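PDB 1EWQ: DNA mismatch repair protein MUTS from Thermus aquaticus, which takes part in DNA mismatch repair, probably by recognising the mispaired site, and has a weak ATPase activity. Local coordinates for residues S734-V739 / A757-M762; V713-R716 / G721-F724; V579-P584 / S590-Q595. One frame throughout, in Å; residues are numbered along the deposited sequence.

All three contacts lie in the P-loop ATPase part of MutS, and along the chain contact 3 comes first, then contact 2, then contact 1. Centre to centre, contact 2 is about 15 Å from each of the others, while contacts 1 and 3 are about 22 Å apart. Contacts 2 and 3 reach the same mixed sheet, in which strands 578-582 and 708-716 are neighbours, and Val713 N probably bonds to Thr582 O. Contact 1 follows directly on strand 723-730, and its Tyr737 packs against Ala715 of contact 2 and Pro584 of contact 3. The series thus runs from the nucleotide-binding loop, across the sheet edge, to helices that meet the second subunit.

Contact 1. Residues S734-V739 / A757-M762; sequences SKSYGV and ALLQAM. With SO4 (sulfate ion), chain F.
Tyr737 N, next to Ser736 and Val739 that meet Leu759, donates to O2 of a sulfate at 2.8 Å, with 156° at the hydrogen. A second, weak bond runs from Tyr737 N to sulfate O1. His696, together with Thr668 and Ser669 of the second subunit, also binds the anion, so both chains contribute to its site. Tyr737 is the N-cap residue of helix 738-744, and the positive end of that helix may add to the attraction.

Within 757-762 the touch comes from one methyl, Leu759 CD1. It lies 3.9 Å from Val739 CG2, the two side chains passing each other in opposite directions. Val739 holds CG1 anti to its N (chi1 179°), which leaves CG2 beside that N and facing the leucine; Val739 also packs on Val752 and Arg756 earlier in the same helix. Leu759 CD1 is 4.3 Å from Ser736 OG, a loose van der Waals approach to a hydroxyl that is hydrogen-bonded to Asp672 OD1 of the second subunit; the other carboxylate oxygen, OD2, takes Val739 N.

Leu759 itself packs on this aspartate, which therefore links the two segments in addition to their small direct touch. The chemistry implies a minor apolar touch beside polar bonds to Asp672 of the second subunit, and the contact lies at the subunit interface.

Contact 2. Residues V713-R716 / G721-F724; sequences VAAR and GLVF
Ala715 and Phe724 face each other as a non-hydrogen-bonded antiparallel pair, and the dense part of the contact gathers on their side of the sheet. The methyl of Ala715 is its centre: CB lies 3.6 Å from Leu722 CD2 and 3.9 Å from Phe724 CD2, so it touches both a leucine branch and an aromatic ring, which it meets obliquely. Phe724 keeps CG beside its own N (chi1 -60°), which brings CD2 and CE2 over to the alanine. Leu722 is covered by Glu740, Val741 and Met744 of helix 738-744, and Phe724 packs on Met586 and Met744, so other parts of the domain cover much of this face.

The other face is looser. It carries Arg716 and Val723, a hydrogen-bonded pair. The arginine chain turns about its CB-CG bond and leads its guanidinium away from the opposite strand into an exposed position, while Val723 rests against Glu718 and Arg716 touches Tyr725.

Between the faces, two backbone bonds fix the register. Val723 N reaches Arg716 O at 2.6 Å with a hydrogen angle of 160°; the return bond, Arg716 N to Val723 O, measures 2.7 Å and is more bent, at 145°. Each acceptor also takes a CA-H contact, Arg716 O from Leu722 CA at 3.4 Å and Val723 O from Ala715 CA at 3.5 Å. The chemistry implies a hairpin whose end is pinned by peptide groups, with one face committed to apolar burial and the other more open, with Arg716 exposed.

Contact 3. Residues V579-P584 / S590-Q595; sequences VLITGP and STFLRQ. With SO4 (sulfate ion), chain E.
Ile581 CD1 meets Phe592 and Leu593, and apolar packing through this one methyl makes the direct contact. It comes up to the edge of the Phe592 ring, in its plane, at 3.5 Å from CD2 and 3.7 Å from CE2. The same methyl lies 3.9 Å from Leu593 CD2, so it bridges two successive residues of the helix. The nearest CA atoms, those of Ile581 and Leu593, are 9.5 Å apart; with CD1 extended (chi2 176°), Ile581 spans the distance. Leu593 also rests on Leu692 of strand 690-694, and Phe592 on Asn570 and Leu572 of strand 570-574. All three residues of the contact are buried.

Hydrogen bonds to an anion form the second group. Ser590 offers a sulfate both its backbone and its hydroxyl: N donates to O4 at 2.8 Å, nearly straight at 165°, and OG donates to O1 at 2.7 Å. Two different oxygens are therefore held by one residue, and Met586 N adds a third donor from the loop.

Bonds that shape the loop and helix make up the third group. The NZ of Lys589 bonds to the carbonyls of Ile581 and Gly583, linking the start of the helix back to the strand (Ile581) and the loop after it (Gly583), while Arg594 N to Ser590 O at 2.9 Å continues the helical pattern.

A strand, a glycine-rich loop and a helix whose first turn holds an anion make up the Walker A P-loop; the sulfate, probably from the crystallisation liquor, sits where a nucleotide phosphate would be expected, in agreement with the predicted ATP site.

Contact 1. Residues S734-V739 / A757-M762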
ATOM      1  N   SER C 734      22.270 -31.714 -27.238  1.00 34.58           N
ATOM      2  CA  SER C 734      22.396 -33.058 -27.791  1.00 35.01           C
ATOM      3  C   SER C 734      21.477 -34.008 -27.031  1.00 35.27           C
ATOM      4  O   SER C 734      21.244 -35.137 -27.450  1.00 35.47           O
ATOM      5  CB  SER C 734      23.846 -33.534 -27.699  1.00 34.51           C
ATOM      6  OG  SER C 734      24.305 -33.492 -26.361  1.00 34.58           O
ATOM      7  N   LYS C 735      20.948 -33.525 -25.917  1.00 35.51           N
ATOM      8  CA  LYS C 735      20.060 -34.311 -25.085  1.00 36.03           C
ATOM      9  C   LYS C 735      19.023 -33.390 -24.444  1.00 35.69           C
ATOM     10  O   LYS C 735      19.260 -32.192 -24.289  1.00 35.30           O
ATOM     11  CB  LYS C 735      20.870 -35.004 -23.989  1.00 37.02           C
ATOM     12  CG  LYS C 735      22.065 -35.787 -24.514  1.00 39.03           C
ATOM     13  CD  LYS C 735      22.927 -36.348 -23.393  1.00 40.26           C
ATOM     14  CE  LYS C 735      24.022 -37.248 -23.960  1.00 41.39           C
ATOM     15  NZ  LYS C 735      24.750 -37.996 -22.885  1.00 42.11           N
ATOM     16  N   SER C 736      17.874 -33.960 -24.090  1.00 35.54           N
ATOM     17  CA  SER C 736      16.804 -33.219 -23.428  1.00 35.18           C
ATOM     18  C   SER C 736      16.958 -33.529 -21.945  1.00 34.77           C
ATOM     19  O   SER C 736      17.468 -34.593 -21.598  1.00 34.79           O
ATOM     20  CB  SER C 736      15.453 -33.717 -23.905  1.00 35.47           C
ATOM     21  OG  SER C 736      15.374 -35.117 -23.709  1.00 36.13           O
ATOM     22  N   TYR C 737      16.539 -32.616 -21.072  1.00 34.27           N
ATOM     23  CA  TYR C 737      16.645 -32.854 -19.633  1.00 33.84           C
ATOM     24  C   TYR C 737      15.302 -32.812 -18.911  1.00 33.43           C
ATOM     25  O   TYR C 737      15.245 -32.880 -17.682  1.00 33.14           O
ATOM     26  CB  TYR C 737      17.621 -31.852 -18.987  1.00 33.96           C
ATOM     27  CG  TYR C 737      19.068 -32.107 -19.349  1.00 34.11           C
ATOM     28  CD1 TYR C 737      19.622 -31.571 -20.512  1.00 34.35           C
ATOM     29  CD2 TYR C 737      19.855 -32.967 -18.579  1.00 34.21           C
ATOM     30  CE1 TYR C 737      20.922 -31.895 -20.906  1.00 34.21           C
ATOM     31  CE2 TYR C 737      21.155 -33.298 -18.966  1.00 34.24           C
ATOM     32  CZ  TYR C 737      21.679 -32.762 -20.133  1.00 34.30           C
ATOM     33  OH  TYR C 737      22.941 -33.117 -20.543  1.00 34.20           O
ATOM     34  N   GLY C 738      14.223 -32.724 -19.682  1.00 33.10           N
ATOM     35  CA  GLY C 738      12.888 -32.672 -19.103  1.00 32.99           C
ATOM     36  C   GLY C 738      12.605 -33.762 -18.088  1.00 32.96           C
ATOM     37  O   GLY C 738      12.207 -33.488 -16.952  1.00 32.52           O
ATOM     38  N   VAL C 739      12.818 -35.009 -18.494  1.00 32.98           N
ATOM     39  CA  VAL C 739      12.578 -36.146 -17.610  1.00 33.38           C
ATOM     40  C   VAL C 739      13.499 -36.087 -16.385  1.00 33.26           C
ATOM     41  O   VAL C 739      13.071 -36.375 -15.273  1.00 32.92           O
ATOM     42  CB  VAL C 739      12.765 -37.486 -18.373  1.00 33.40           C
ATOM     43  CG1 VAL C 739      12.547 -38.657 -17.436  1.00 34.02           C
ATOM     44  CG2 VAL C 739      11.775 -37.566 -19.524  1.00 33.69           C
ATOM     45  N   ALA C 757      11.558 -44.910 -20.823  1.00 38.91           N
ATOM     46  CA  ALA C 757      11.238 -46.018 -21.722  1.00 40.44           C
ATOM     47  C   ALA C 757      10.377 -45.544 -22.892  1.00 41.51           C
ATOM     48  O   ALA C 757      10.531 -46.016 -24.016  1.00 41.76           O
ATOM     49  CB  ALA C 757      10.510 -47.113 -20.957  1.00 40.31           C
ATOM     50  N   LEU C 758       9.461 -44.622 -22.620  1.00 42.81           N
ATOM     51  CA  LEU C 758       8.587 -44.083 -23.649  1.00 44.35           C
ATOM     52  C   LEU C 758       9.402 -43.219 -24.598  1.00 45.69           C
ATOM     53  O   LEU C 758       9.204 -43.262 -25.809  1.00 45.75           O
ATOM     54  CB  LEU C 758       7.473 -43.244 -23.018  1.00 44.14           C
ATOM     55  CG  LEU C 758       6.282 -43.997 -22.426  1.00 44.30           C
ATOM     56  CD1 LEU C 758       5.447 -43.064 -21.563  1.00 43.98           C
ATOM     57  CD2 LEU C 758       5.447 -44.584 -23.564  1.00 44.18           C
ATOM     58  N   LEU C 759      10.318 -42.434 -24.038  1.00 47.30           N
ATOM     59  CA  LEU C 759      11.175 -41.560 -24.835  1.00 49.04           C
ATOM     60  C   LEU C 759      12.018 -42.362 -25.818  1.00 50.50           C
ATOM     61  O   LEU C 759      12.106 -42.031 -27.000  1.00 50.61           O
ATOM     62  CB  LEU C 759      12.115 -40.762 -23.929  1.00 48.54           C
ATOM     63  CG  LEU C 759      11.948 -39.248 -23.815  1.00 48.43           C
ATOM     64  CD1 LEU C 759      13.095 -38.692 -22.975  1.00 48.31           C
ATOM     65  CD2 LEU C 759      11.946 -38.607 -25.189  1.00 48.01           C
ATOM     66  N   GLN C 760      12.636 -43.420 -25.314  1.00 52.45           N
ATOM     67  CA  GLN C 760      13.500 -44.266 -26.123  1.00 54.54           C
ATOM     68  C   GLN C 760      12.734 -45.058 -27.171  1.00 55.68           C
ATOM     69  O   GLN C 760      13.310 -45.487 -28.166  1.00 55.87           O
ATOM     70  CB  GLN C 760      14.297 -45.194 -25.200  1.00 55.03           C
ATOM     71  CG  GLN C 760      14.966 -44.413 -24.062  1.00 56.10           C
ATOM     72  CD  GLN C 760      15.628 -45.295 -23.018  1.00 56.65           C
ATOM     73  OE1 GLN C 760      15.109 -46.357 -22.658  1.00 57.30           O
ATOM     74  NE2 GLN C 760      16.773 -44.846 -22.509  1.00 56.57           N
ATOM     75  N   ALA C 761      11.437 -45.251 -26.956  1.00 56.95           N
ATOM     76  CA  ALA C 761      10.616 -45.974 -27.919  1.00 58.35           C
ATOM     77  C   ALA C 761      10.182 -44.990 -29.003  1.00 59.41           C
ATOM     78  O   ALA C 761      10.223 -45.304 -30.193  1.00 59.52           O
ATOM     79  CB  ALA C 761       9.402 -46.570 -27.233  1.00 58.33           C
HETATM   80  N   MSE C 762       9.769 -43.797 -28.583  1.00 60.55           N
HETATM   81  CA  MSE C 762       9.349 -42.760 -29.518  1.00 61.91           C
HETATM   82  C   MSE C 762      10.533 -42.389 -30.400  1.00 63.00           C
HETATM   83  O   MSE C 762      10.509 -42.594 -31.613  1.00 63.11           O
HETATM   84  CB  MSE C 762       8.882 -41.513 -28.769  1.00 61.82           C
HETATM   85  CG  MSE C 762       7.496 -41.601 -28.163  1.00 61.76           C
HETATM   86 SE   MSE C 762       7.132 -40.037 -27.099  1.00 62.19          SE
HETATM   87  CE  MSE C 762       7.419 -40.784 -25.364  1.00 61.92           C
TER
HETATM   88  S   SO4 F 852      14.784 -29.705 -22.343  1.00 36.38           S
HETATM   89  O1  SO4 F 852      14.218 -30.992 -22.788  1.00 37.25           O
HETATM   90  O2  SO4 F 852      16.097 -29.919 -21.709  1.00 36.23           O
HETATM   91  O3  SO4 F 852      14.928 -28.829 -23.514  1.00 36.76           O
HETATM   92  O4  SO4 F 852      13.866 -29.091 -21.370  1.00 36.56           O

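Contact 2. Residues V713-R716 / G721-F724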
ATOM      1  N   VAL C 713      22.488 -24.440 -23.754  1.00 32.10           N
ATOM      2  CA  VAL C 713      23.004 -24.516 -22.406  1.00 33.71           C
ATOM      3  C   VAL C 713      22.744 -25.961 -22.016  1.00 34.97           C
ATOM      4  O   VAL C 713      21.898 -26.629 -22.614  1.00 34.68           O
ATOM      5  CB  VAL C 713      22.273 -23.553 -21.451  1.00 33.47           C
ATOM      6  CG1 VAL C 713      22.665 -22.112 -21.781  1.00 33.43           C
ATOM      7  CG2 VAL C 713      20.771 -23.742 -21.569  1.00 33.35           C
ATOM      8  N   ALA C 714      23.468 -26.451 -21.025  1.00 36.14           N
ATOM      9  CA  ALA C 714      23.299 -27.828 -20.621  1.00 37.99           C
ATOM     10  C   ALA C 714      23.222 -28.012 -19.119  1.00 39.35           C
ATOM     11  O   ALA C 714      23.648 -27.151 -18.341  1.00 39.47           O
ATOM     12  CB  ALA C 714      24.443 -28.670 -21.192  1.00 37.58           C
ATOM     13  N   ALA C 715      22.652 -29.144 -18.726  1.00 41.17           N
ATOM     14  CA  ALA C 715      22.543 -29.508 -17.327  1.00 43.01           C
ATOM     15  C   ALA C 715      23.477 -30.703 -17.200  1.00 44.61           C
ATOM     16  O   ALA C 715      23.794 -31.355 -18.199  1.00 44.71           O
ATOM     17  CB  ALA C 715      21.122 -29.908 -16.988  1.00 42.95           C
ATOM     18  N   ARG C 716      23.926 -30.981 -15.985  1.00 46.34           N
ATOM     19  CA  ARG C 716      24.830 -32.097 -15.751  1.00 48.35           C
ATOM     20  C   ARG C 716      24.336 -32.949 -14.593  1.00 49.30           C
ATOM     21  O   ARG C 716      24.110 -32.445 -13.495  1.00 49.20           O
ATOM     22  CB  ARG C 716      26.223 -31.570 -15.431  1.00 49.09           C
ATOM     23  CG  ARG C 716      27.292 -31.988 -16.417  1.00 50.32           C
ATOM     24  CD  ARG C 716      27.682 -33.444 -16.241  1.00 50.99           C
ATOM     25  NE  ARG C 716      28.865 -33.768 -17.038  1.00 51.77           N
ATOM     26  CZ  ARG C 716      29.432 -34.972 -17.091  1.00 51.95           C
ATOM     27  NH1 ARG C 716      28.924 -35.979 -16.391  1.00 52.11           N
ATOM     28  NH2 ARG C 716      30.513 -35.168 -17.840  1.00 51.75           N
ATOM     29  N   GLY C 721      22.517 -34.718  -8.342  1.00 52.40           N
ATOM     30  CA  GLY C 721      21.334 -35.164  -9.056  1.00 51.41           C
ATOM     31  C   GLY C 721      21.262 -34.505 -10.421  1.00 50.60           C
ATOM     32  O   GLY C 721      21.149 -35.183 -11.451  1.00 50.98           O
ATOM     33  N   LEU C 722      21.335 -33.176 -10.419  1.00 49.42           N
ATOM     34  CA  LEU C 722      21.293 -32.371 -11.636  1.00 47.98           C
ATOM     35  C   LEU C 722      21.890 -30.989 -11.358  1.00 47.07           C
ATOM     36  O   LEU C 722      21.422 -30.261 -10.486  1.00 46.84           O
ATOM     37  CB  LEU C 722      19.852 -32.207 -12.122  1.00 47.88           C
ATOM     38  CG  LEU C 722      19.493 -32.812 -13.482  1.00 47.70           C
ATOM     39  CD1 LEU C 722      18.127 -32.304 -13.909  1.00 47.55           C
ATOM     40  CD2 LEU C 722      20.536 -32.430 -14.515  1.00 47.81           C
ATOM     41  N   VAL C 723      22.923 -30.628 -12.105  1.00 46.13           N
ATOM     42  CA  VAL C 723      23.562 -29.334 -11.915  1.00 45.40           C
ATOM     43  C   VAL C 723      23.481 -28.505 -13.199  1.00 44.93           C
ATOM     44  O   VAL C 723      24.018 -28.899 -14.234  1.00 44.83           O
ATOM     45  CB  VAL C 723      25.044 -29.513 -11.503  1.00 45.41           C
ATOM     46  CG1 VAL C 723      25.701 -28.159 -11.291  1.00 45.52           C
ATOM     47  CG2 VAL C 723      25.129 -30.351 -10.224  1.00 45.30           C
ATOM     48  N   PHE C 724      22.806 -27.359 -13.129  1.00 44.01           N
ATOM     49  CA  PHE C 724      22.662 -26.487 -14.293  1.00 43.42           C
ATOM     50  C   PHE C 724      23.865 -25.573 -14.524  1.00 43.01           C
ATOM     51  O   PHE C 724      24.276 -24.830 -13.634  1.00 43.02           O
ATOM     52  CB  PHE C 724      21.393 -25.635 -14.174  1.00 43.21           C
ATOM     53  CG  PHE C 724      20.133 -26.442 -14.074  1.00 43.05           C
ATOM     54  CD1 PHE C 724      19.633 -26.822 -12.836  1.00 42.81           C
ATOM     55  CD2 PHE C 724      19.481 -26.877 -15.223  1.00 42.70           C
ATOM     56  CE1 PHE C 724      18.498 -27.633 -12.743  1.00 43.05           C
ATOM     57  CE2 PHE C 724      18.351 -27.684 -15.144  1.00 42.65           C
ATOM     58  CZ  PHE C 724      17.858 -28.066 -13.904  1.00 42.77           C
TER

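Contact 3. Residues V579-P584 / S590-Q595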
ATOM      1  N   VAL C 579      19.399 -16.878 -34.182  1.00 28.76           N
ATOM      2  CA  VAL C 579      20.133 -17.666 -33.198  1.00 28.75           C
ATOM      3  C   VAL C 579      19.216 -18.436 -32.264  1.00 28.63           C
ATOM      4  O   VAL C 579      18.556 -17.852 -31.413  1.00 28.70           O
ATOM      5  CB  VAL C 579      21.047 -16.749 -32.343  1.00 28.70           C
ATOM      6  CG1 VAL C 579      21.737 -17.554 -31.264  1.00 28.84           C
ATOM      7  CG2 VAL C 579      22.070 -16.065 -33.230  1.00 29.10           C
ATOM      8  N   LEU C 580      19.178 -19.751 -32.415  1.00 28.75           N
ATOM      9  CA  LEU C 580      18.332 -20.569 -31.559  1.00 28.85           C
ATOM     10  C   LEU C 580      19.165 -21.027 -30.381  1.00 29.14           C
ATOM     11  O   LEU C 580      20.330 -21.408 -30.553  1.00 28.85           O
ATOM     12  CB  LEU C 580      17.822 -21.793 -32.312  1.00 29.10           C
ATOM     13  CG  LEU C 580      16.952 -21.545 -33.543  1.00 29.47           C
ATOM     14  CD1 LEU C 580      16.806 -22.849 -34.296  1.00 29.64           C
ATOM     15  CD2 LEU C 580      15.584 -20.995 -33.126  1.00 29.25           C
ATOM     16  N   ILE C 581      18.570 -20.980 -29.191  1.00 28.92           N
ATOM     17  CA  ILE C 581      19.251 -21.403 -27.977  1.00 29.13           C
ATOM     18  C   ILE C 581      18.429 -22.481 -27.289  1.00 29.26           C
ATOM     19  O   ILE C 581      17.416 -22.195 -26.652  1.00 29.35           O
ATOM     20  CB  ILE C 581      19.447 -20.225 -27.001  1.00 29.33           C
ATOM     21  CG1 ILE C 581      20.215 -19.106 -27.702  1.00 29.49           C
ATOM     22  CG2 ILE C 581      20.185 -20.694 -25.767  1.00 29.15           C
ATOM     23  CD1 ILE C 581      20.399 -17.856 -26.877  1.00 29.92           C
ATOM     24  N   THR C 582      18.871 -23.723 -27.433  1.00 29.03           N
ATOM     25  CA  THR C 582      18.188 -24.858 -26.832  1.00 28.89           C
ATOM     26  C   THR C 582      18.789 -25.169 -25.462  1.00 28.97           C
ATOM     27  O   THR C 582      19.777 -24.569 -25.060  1.00 28.56           O
ATOM     28  CB  THR C 582      18.278 -26.105 -27.758  1.00 28.90           C
ATOM     29  OG1 THR C 582      19.598 -26.199 -28.313  1.00 28.54           O
ATOM     30  CG2 THR C 582      17.271 -25.999 -28.887  1.00 28.30           C
ATOM     31  N   GLY C 583      18.178 -26.104 -24.745  1.00 29.17           N
ATOM     32  CA  GLY C 583      18.666 -26.459 -23.428  1.00 29.17           C
ATOM     33  C   GLY C 583      17.571 -26.238 -22.398  1.00 29.61           C
ATOM     34  O   GLY C 583      16.565 -25.592 -22.693  1.00 29.64           O
ATOM     35  N   PRO C 584      17.744 -26.748 -21.172  1.00 29.89           N
ATOM     36  CA  PRO C 584      16.750 -26.601 -20.109  1.00 29.92           C
ATOM     37  C   PRO C 584      16.671 -25.211 -19.525  1.00 30.21           C
ATOM     38  O   PRO C 584      17.560 -24.387 -19.717  1.00 30.52           O
ATOM     39  CB  PRO C 584      17.225 -27.600 -19.071  1.00 29.95           C
ATOM     40  CG  PRO C 584      18.708 -27.448 -19.172  1.00 30.01           C
ATOM     41  CD  PRO C 584      18.937 -27.454 -20.672  1.00 29.86           C
ATOM     42  N   SER C 590      17.258 -17.068 -20.391  1.00 26.99           N
ATOM     43  CA  SER C 590      16.565 -15.784 -20.403  1.00 26.79           C
ATOM     44  C   SER C 590      17.464 -14.623 -20.036  1.00 26.19           C
ATOM     45  O   SER C 590      17.375 -13.548 -20.630  1.00 25.95           O
ATOM     46  CB  SER C 590      15.371 -15.811 -19.463  1.00 27.31           C
ATOM     47  OG  SER C 590      14.365 -16.627 -20.017  1.00 28.45           O
ATOM     48  N   THR C 591      18.313 -14.842 -19.042  1.00 25.63           N
ATOM     49  CA  THR C 591      19.239 -13.820 -18.597  1.00 25.18           C
ATOM     50  C   THR C 591      20.206 -13.508 -19.737  1.00 24.83           C
ATOM     51  O   THR C 591      20.598 -12.360 -19.926  1.00 24.57           O
ATOM     52  CB  THR C 591      20.018 -14.298 -17.349  1.00 25.78           C
ATOM     53  OG1 THR C 591      19.127 -14.344 -16.232  1.00 26.17           O
ATOM     54  CG2 THR C 591      21.162 -13.354 -17.024  1.00 25.56           C
ATOM     55  N   PHE C 592      20.584 -14.539 -20.497  1.00 24.05           N
ATOM     56  CA  PHE C 592      21.489 -14.361 -21.624  1.00 23.51           C
ATOM     57  C   PHE C 592      20.838 -13.448 -22.659  1.00 23.33           C
ATOM     58  O   PHE C 592      21.485 -12.561 -23.213  1.00 23.36           O
ATOM     59  CB  PHE C 592      21.827 -15.713 -22.251  1.00 23.51           C
ATOM     60  CG  PHE C 592      22.800 -15.628 -23.393  1.00 23.76           C
ATOM     61  CD1 PHE C 592      24.091 -15.141 -23.192  1.00 23.77           C
ATOM     62  CD2 PHE C 592      22.437 -16.056 -24.667  1.00 23.47           C
ATOM     63  CE1 PHE C 592      25.009 -15.085 -24.253  1.00 23.92           C
ATOM     64  CE2 PHE C 592      23.341 -16.006 -25.731  1.00 23.46           C
ATOM     65  CZ  PHE C 592      24.633 -15.521 -25.523  1.00 23.62           C
ATOM     66  N   LEU C 593      19.552 -13.663 -22.919  1.00 23.46           N
ATOM     67  CA  LEU C 593      18.835 -12.825 -23.869  1.00 23.63           C
ATOM     68  C   LEU C 593      18.800 -11.391 -23.365  1.00 23.40           C
ATOM     69  O   LEU C 593      19.199 -10.475 -24.071  1.00 23.70           O
ATOM     70  CB  LEU C 593      17.386 -13.294 -24.072  1.00 23.90           C
ATOM     71  CG  LEU C 593      17.091 -14.650 -24.717  1.00 24.50           C
ATOM     72  CD1 LEU C 593      15.661 -14.646 -25.271  1.00 24.57           C
ATOM     73  CD2 LEU C 593      18.064 -14.915 -25.823  1.00 24.23           C
ATOM     74  N   ARG C 594      18.336 -11.204 -22.137  1.00 23.19           N
ATOM     75  CA  ARG C 594      18.233  -9.864 -21.572  1.00 23.40           C
ATOM     76  C   ARG C 594      19.566  -9.126 -21.480  1.00 23.06           C
ATOM     77  O   ARG C 594      19.610  -7.923 -21.743  1.00 22.97           O
ATOM     78  CB  ARG C 594      17.586  -9.907 -20.189  1.00 24.28           C
ATOM     79  CG  ARG C 594      16.152 -10.460 -20.166  1.00 25.89           C
ATOM     80  CD  ARG C 594      15.577 -10.385 -18.759  1.00 26.99           C
ATOM     81  NE  ARG C 594      14.338 -11.132 -18.637  1.00 28.98           N
ATOM     82  CZ  ARG C 594      14.237 -12.345 -18.095  1.00 29.96           C
ATOM     83  NH1 ARG C 594      15.314 -12.959 -17.605  1.00 30.52           N
ATOM     84  NH2 ARG C 594      13.060 -12.953 -18.059  1.00 29.83           N
ATOM     85  N   GLN C 595      20.649  -9.824 -21.117  1.00 22.59           N
ATOM     86  CA  GLN C 595      21.945  -9.149 -21.006  1.00 22.23           C
ATOM     87  C   GLN C 595      22.367  -8.598 -22.355  1.00 21.80           C
ATOM     88  O   GLN C 595      22.996  -7.547 -22.430  1.00 22.07           O
ATOM     89  CB  GLN C 595      23.031 -10.091 -20.435  1.00 22.46           C
ATOM     90  CG  GLN C 595      23.848 -10.920 -21.428  1.00 23.27           C
ATOM     91  CD  GLN C 595      24.896 -11.811 -20.723  1.00 23.78           C
ATOM     92  OE1 GLN C 595      25.916 -12.187 -21.308  1.00 24.55           O
ATOM     93  NE2 GLN C 595      24.632 -12.155 -19.479  1.00 23.21           N
TER
HETATM   94  S   SO4 E 851      15.317 -19.581 -18.224  1.00 41.42           S
HETATM   95  O1  SO4 E 851      14.087 -18.793 -18.438  1.00 41.38           O
HETATM   96  O2  SO4 E 851      15.212 -20.282 -16.932  1.00 42.00           O
HETATM   97  O3  SO4 E 851      15.478 -20.578 -19.297  1.00 41.57           O
HETATM   98  O4  SO4 E 851      16.498 -18.705 -18.193  1.00 41.56           O